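Local coordinates for protein fumarylacetoacetate hydrolase (Burkholderia xenovorans, PDB 5TI1) that probably hydrolyses fumarylacetoacetate to fumarate and acetoacetate, the last step of phenylalanine and tyrosine breakdown, and carries a bound magnesium ion, at residues B[66-71]-B[110-115]; B[294-299]-B[421-426]. All blocks are in the same frame, centred on the assembly; numbering follows the deposited sequence.

Interaction 1: residues B[66-71]-B[110-115]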
loop_
_atom_site.group_PDB
_atom_site.type_symbol
_atom_site.label_atom_id
_atom_site.label_comp_id
_atom_site.label_asym_id
_atom_site.label_seq_id
_atom_site.Cartn_x
_atom_site.Cartn_y
_atom_site.Cartn_z
ATOM N N VAL B 66 14.383 -26.223 -9.455
ATOM C CA VAL B 66 14.253 -26.377 -10.897
ATOM C C VAL B 66 14.241 -24.991 -11.536
ATOM O O VAL B 66 13.437 -24.128 -11.165
ATOM C CB VAL B 66 12.990 -27.166 -11.265
ATOM C CG1 VAL B 66 12.877 -27.261 -12.756
ATOM C CG2 VAL B 66 13.036 -28.555 -10.645
ATOM N N ASP B 67 15.141 -24.777 -12.489
ATOM C CA ASP B 67 15.186 -23.552 -13.280
ATOM C C ASP B 67 14.119 -23.674 -14.361
ATOM O O ASP B 67 14.301 -24.394 -15.340
ATOM C CB ASP B 67 16.575 -23.372 -13.880
ATOM C CG ASP B 67 16.767 -22.021 -14.552
ATOM O OD1 ASP B 67 15.788 -21.443 -15.070
ATOM O OD2 ASP B 67 17.920 -21.542 -14.571
ATOM N N LEU B 68 12.995 -22.977 -14.192
ATOM C CA LEU B 68 11.906 -23.141 -15.158
ATOM C C LEU B 68 12.278 -22.557 -16.514
ATOM O O LEU B 68 11.932 -23.126 -17.554
ATOM C CB LEU B 68 10.620 -22.503 -14.640
ATOM C CG LEU B 68 10.076 -23.002 -13.307
ATOM C CD1 LEU B 68 8.593 -22.625 -13.204
ATOM C CD2 LEU B 68 10.300 -24.507 -13.150
ATOM N N ALA B 69 13.006 -21.435 -16.526
ATOM C CA ALA B 69 13.436 -20.845 -17.790
ATOM C C ALA B 69 14.321 -21.807 -18.573
ATOM O O ALA B 69 14.204 -21.913 -19.799
ATOM C CB ALA B 69 14.156 -19.519 -17.539
ATOM N N ALA B 70 15.195 -22.539 -17.878
ATOM C CA ALA B 70 16.032 -23.523 -18.558
ATOM C C ALA B 70 15.198 -24.663 -19.146
ATOM O O ALA B 70 15.460 -25.111 -20.268
ATOM C CB ALA B 70 17.093 -24.059 -17.597
ATOM N N LEU B 71 14.199 -25.151 -18.406
ATOM C CA LEU B 71 13.341 -26.205 -18.942
ATOM C C LEU B 71 12.522 -25.719 -20.135
ATOM O O LEU B 71 12.275 -26.490 -21.072
ATOM C CB LEU B 71 12.408 -26.736 -17.857
ATOM C CG LEU B 71 13.015 -27.528 -16.701
ATOM C CD1 LEU B 71 11.908 -28.250 -15.965
ATOM C CD2 LEU B 71 14.056 -28.514 -17.204
ATOM N N VAL B 110 1.483 -29.649 -13.708
ATOM C CA VAL B 110 1.361 -31.009 -14.218
ATOM C C VAL B 110 2.604 -31.401 -15.010
ATOM O O VAL B 110 3.119 -32.516 -14.863
ATOM C CB VAL B 110 0.074 -31.153 -15.061
ATOM C CG1 VAL B 110 0.022 -32.527 -15.706
ATOM C CG2 VAL B 110 -1.149 -30.945 -14.192
ATOM N N GLN B 111 3.099 -30.505 -15.867
ATOM C CA GLN B 111 4.313 -30.798 -16.624
ATOM C C GLN B 111 5.485 -31.077 -15.687
ATOM O O GLN B 111 6.214 -32.065 -15.853
ATOM C CB GLN B 111 4.639 -29.634 -17.561
ATOM C CG GLN B 111 3.608 -29.398 -18.666
ATOM C CD GLN B 111 3.910 -28.150 -19.479
ATOM O OE1 GLN B 111 4.798 -28.149 -20.331
ATOM N NE2 GLN B 111 3.182 -27.076 -19.209
ATOM N N LEU B 112 5.664 -30.220 -14.681
ATOM C CA LEU B 112 6.775 -30.378 -13.746
ATOM C C LEU B 112 6.653 -31.674 -12.956
ATOM O O LEU B 112 7.631 -32.417 -12.805
ATOM C CB LEU B 112 6.835 -29.178 -12.803
ATOM C CG LEU B 112 7.669 -27.994 -13.291
ATOM C CD1 LEU B 112 7.549 -26.827 -12.326
ATOM C CD2 LEU B 112 9.125 -28.410 -13.450
ATOM N N SER B 113 5.456 -31.956 -12.437
ATOM C CA SER B 113 5.241 -33.185 -11.679
ATOM C C SER B 113 5.603 -34.407 -12.510
ATOM O O SER B 113 6.279 -35.319 -12.021
ATOM C CB SER B 113 3.789 -33.267 -11.214
ATOM O OG SER B 113 3.601 -34.353 -10.328
ATOM N N ARG B 114 5.172 -34.431 -13.775
ATOM C CA ARG B 114 5.558 -35.514 -14.673
ATOM C C ARG B 114 7.078 -35.617 -14.783
ATOM O O ARG B 114 7.655 -36.691 -14.572
ATOM C CB ARG B 114 4.919 -35.299 -16.051
ATOM N N LEU B 115 7.745 -34.496 -15.074
ATOM C CA LEU B 115 9.184 -34.522 -15.323
ATOM C C LEU B 115 9.980 -34.893 -14.081
ATOM O O LEU B 115 11.059 -35.483 -14.195
ATOM C CB LEU B 115 9.652 -33.169 -15.850
ATOM C CG LEU B 115 9.292 -32.828 -17.292
ATOM C CD1 LEU B 115 9.409 -31.338 -17.529
ATOM C CD2 LEU B 115 10.179 -33.590 -18.262
#
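Leu112 is the bump of this contact: its forked end, thrust out from helix 102-116, enters a hollow bounded by Val66, Leu68 and Leu71. CD1 of Leu112 goes to CD2 of Leu68, 3.7 Å away, and the two side chains cross at about a right angle. CD2 of Leu112 points mainly at the cleft between the ends of Leu71 and Val66, 3.8 Å from CD1 of Leu71 and 4.0 Å from CG1 of Val66, the valine side chain running past it in the opposite direction. Val66 reaches it because CG1 stands anti to the backbone N (chi1 178°). One turn further along the helix, Leu115 widens the surface, its CD1 resting 4.3 Å from CD1 of Leu71. Branched aliphatic residues suit these places: they fill the gap with methyls and bring no polar side-chain atom, and no hydrogen bond crosses between the segments.

The hollow lies where strand 64-67 gives way to helix 68-73, with Val66 on the strand and both leucines on the helix. As N-cap residue, Asp67 accepts from Ala70 N through OD1 (3.1 Å), met from above the carboxylate plane, while OD2 pairs with Arg56. Leu71 points at helix 102-116, whereas Leu68 reaches it with the end of its side chain. Val59 of strand 56-61 touches both Leu68 and Leu112, extending the packing onto the sheet. This is helix-on-sheet packing of the fumarylacetoacetase N-terminal domain, a leucine of helix 102-116 fitting the corner where strand 64-67 of the antiparallel sheet passes into helix 68-73.

Interaction 2: residues B[294-299]-B[421-426]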
loop_
_atom_site.group_PDB
_atom_site.type_symbol
_atom_site.label_atom_id
_atom_site.label_comp_id
_atom_site.label_asym_id
_atom_site.label_seq_id
_atom_site.Cartn_x
_atom_site.Cartn_y
_atom_site.Cartn_z
ATOM N N ASP B 294 -3.455 -24.898 -5.055
ATOM C CA ASP B 294 -3.706 -26.258 -5.530
ATOM C C ASP B 294 -2.910 -27.289 -4.733
ATOM O O ASP B 294 -3.441 -28.346 -4.370
ATOM C CB ASP B 294 -3.384 -26.358 -7.024
ATOM C CG ASP B 294 -4.529 -25.861 -7.893
ATOM O OD1 ASP B 294 -5.687 -26.017 -7.459
ATOM O OD2 ASP B 294 -4.281 -25.316 -8.991
ATOM N N ALA B 295 -1.636 -27.000 -4.439
ATOM C CA ALA B 295 -0.845 -27.948 -3.660
ATOM C C ALA B 295 -1.422 -28.139 -2.264
ATOM O O ALA B 295 -1.243 -29.201 -1.661
ATOM C CB ALA B 295 0.615 -27.484 -3.575
ATOM N N LEU B 296 -2.124 -27.136 -1.738
ATOM C CA LEU B 296 -2.708 -27.218 -0.405
ATOM C C LEU B 296 -4.068 -27.900 -0.377
ATOM O O LEU B 296 -4.580 -28.176 0.716
ATOM C CB LEU B 296 -2.850 -25.824 0.190
ATOM C CG LEU B 296 -1.507 -25.130 0.440
ATOM C CD1 LEU B 296 -1.736 -23.652 0.540
ATOM C CD2 LEU B 296 -0.885 -25.661 1.709
ATOM N N GLU B 297 -4.666 -28.153 -1.540
ATOM C CA GLU B 297 -5.992 -28.764 -1.579
ATOM C C GLU B 297 -6.106 -30.031 -0.738
ATOM O O GLU B 297 -7.097 -30.148 0.001
ATOM C CB GLU B 297 -6.397 -29.032 -3.037
ATOM C CG GLU B 297 -7.804 -29.593 -3.189
ATOM C CD GLU B 297 -8.865 -28.669 -2.612
ATOM O OE1 GLU B 297 -8.691 -27.436 -2.675
ATOM O OE2 GLU B 297 -9.866 -29.179 -2.077
ATOM N N PRO B 298 -5.144 -30.970 -0.749
ATOM C CA PRO B 298 -5.277 -32.166 0.108
ATOM C C PRO B 298 -5.337 -31.866 1.595
ATOM O O PRO B 298 -5.594 -32.786 2.376
ATOM C CB PRO B 298 -4.021 -32.989 -0.226
ATOM C CG PRO B 298 -3.605 -32.517 -1.573
ATOM C CD PRO B 298 -3.944 -31.058 -1.606
ATOM N N PHE B 299 -5.110 -30.621 2.018
ATOM C CA PHE B 299 -5.082 -30.295 3.437
ATOM C C PHE B 299 -6.214 -29.357 3.833
ATOM O O PHE B 299 -6.226 -28.852 4.958
ATOM C CB PHE B 299 -3.698 -29.733 3.800
ATOM C CG PHE B 299 -2.582 -30.607 3.315
ATOM C CD1 PHE B 299 -2.200 -31.727 4.040
ATOM C CD2 PHE B 299 -1.967 -30.360 2.098
ATOM C CE1 PHE B 299 -1.194 -32.567 3.586
ATOM C CE2 PHE B 299 -0.962 -31.198 1.633
ATOM C CZ PHE B 299 -0.579 -32.306 2.382
ATOM N N GLY B 421 6.712 -23.844 8.677
ATOM C CA GLY B 421 5.374 -24.372 8.475
ATOM C C GLY B 421 5.345 -25.499 7.476
ATOM O O GLY B 421 6.120 -25.522 6.516
ATOM N N TRP B 422 4.408 -26.428 7.688
ATOM C CA TRP B 422 4.204 -27.514 6.745
ATOM C C TRP B 422 2.810 -28.090 6.936
ATOM O O TRP B 422 2.213 -27.975 8.011
ATOM C CB TRP B 422 5.263 -28.615 6.911
ATOM C CG TRP B 422 5.364 -29.110 8.306
ATOM C CD1 TRP B 422 4.629 -30.116 8.886
ATOM C CD2 TRP B 422 6.250 -28.627 9.313
ATOM N NE1 TRP B 422 5.001 -30.271 10.193
ATOM C CE2 TRP B 422 6.000 -29.372 10.481
ATOM C CE3 TRP B 422 7.230 -27.625 9.343
ATOM C CZ2 TRP B 422 6.699 -29.154 11.667
ATOM C CZ3 TRP B 422 7.921 -27.410 10.520
ATOM C CH2 TRP B 422 7.655 -28.173 11.666
ATOM N N CYS B 423 2.289 -28.678 5.865
ATOM C CA CYS B 423 1.134 -29.554 5.952
ATOM C C CYS B 423 1.646 -30.982 6.072
ATOM O O CYS B 423 2.488 -31.406 5.275
ATOM C CB CYS B 423 0.237 -29.404 4.727
ATOM S SG CYS B 423 -0.312 -27.705 4.410
ATOM N N GLN B 424 1.152 -31.710 7.073
ATOM C CA GLN B 424 1.551 -33.094 7.302
ATOM C C GLN B 424 0.573 -34.043 6.614
ATOM O O GLN B 424 -0.627 -34.021 6.906
ATOM C CB GLN B 424 1.607 -33.396 8.797
ATOM C CG GLN B 424 2.125 -34.789 9.137
ATOM C CD GLN B 424 3.578 -34.982 8.750
ATOM O OE1 GLN B 424 4.474 -34.323 9.288
ATOM N NE2 GLN B 424 3.819 -35.883 7.806
ATOM N N GLY B 425 1.087 -34.859 5.692
ATOM C CA GLY B 425 0.348 -35.953 5.109
ATOM C C GLY B 425 0.828 -37.292 5.642
ATOM O O GLY B 425 1.564 -37.374 6.624
ATOM N N GLU B 426 0.392 -38.360 4.972
ATOM C CA GLU B 426 0.811 -39.714 5.337
ATOM C C GLU B 426 2.140 -40.010 4.649
ATOM O O GLU B 426 2.189 -40.262 3.443
ATOM C CB GLU B 426 -0.261 -40.732 4.961
ATOM C CG GLU B 426 -0.029 -42.128 5.534
ATOM C CD GLU B 426 0.075 -42.138 7.058
ATOM O OE1 GLU B 426 1.174 -42.431 7.586
ATOM O OE2 GLU B 426 -0.939 -41.854 7.731
#
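Cys423 sets its CB almost squarely over the middle of the Phe299 ring, 3.3 Å from the centroid and only 10° off the ring normal, a close CH-pi contact. Its sulfur lies farther out over the same face: SG is 4.3 Å from the centroid and 30° off the normal, an oblique sulfur-aromatic contact. With chi1 at -55°, SG turns away from its own carbonyl carbon and also touches a methyl of Leu296 from another side, CD2 being 3.4 Å off. The place suits a small, polarisable side chain.

The other face of Phe299 is backed by Pro298, whose CB sits toward the rim of the ring. At the ring edge, near its plane, CE1 comes 3.7 Å from Gln424 O. The Gln424 side chain starts away from Phe299; its NE2 gives a straight bond to Gly425 O (3.0 Å), and OE1 accepts from Arg429.

The turn after helix 293-296 thus packs on the end of strand 416-424, and Phe299 and Trp422 both bond to strand 321-331 through their backbones. Cohesion is mainly dispersion: the CB hydrogens probably meet the electron-rich face and the slightly positive edge the carbonyl oxygen, without a conventional hydrogen bond across.

Both contacts are largely buried, yet they belong to different parts of the chain: interaction 1 to the N-terminal family region and interaction 2 to the C-terminal one, with centres about 21 Å apart and nearest atoms about 8 Å apart. They share no element, although Arg106 of helix 102-116, the helix that supplies one side of interaction 1, forms a salt bridge with Asp294 in interaction 2 and so connects the two neighbourhoods. Interaction 1 is wholly aliphatic and all its touching residues are buried. Interaction 2, at the end of a strand, adds an aromatic ring, sulfur and backbone amides, and reaches the surface at Gln424. Both lie away from the annotated metal and substrate sites.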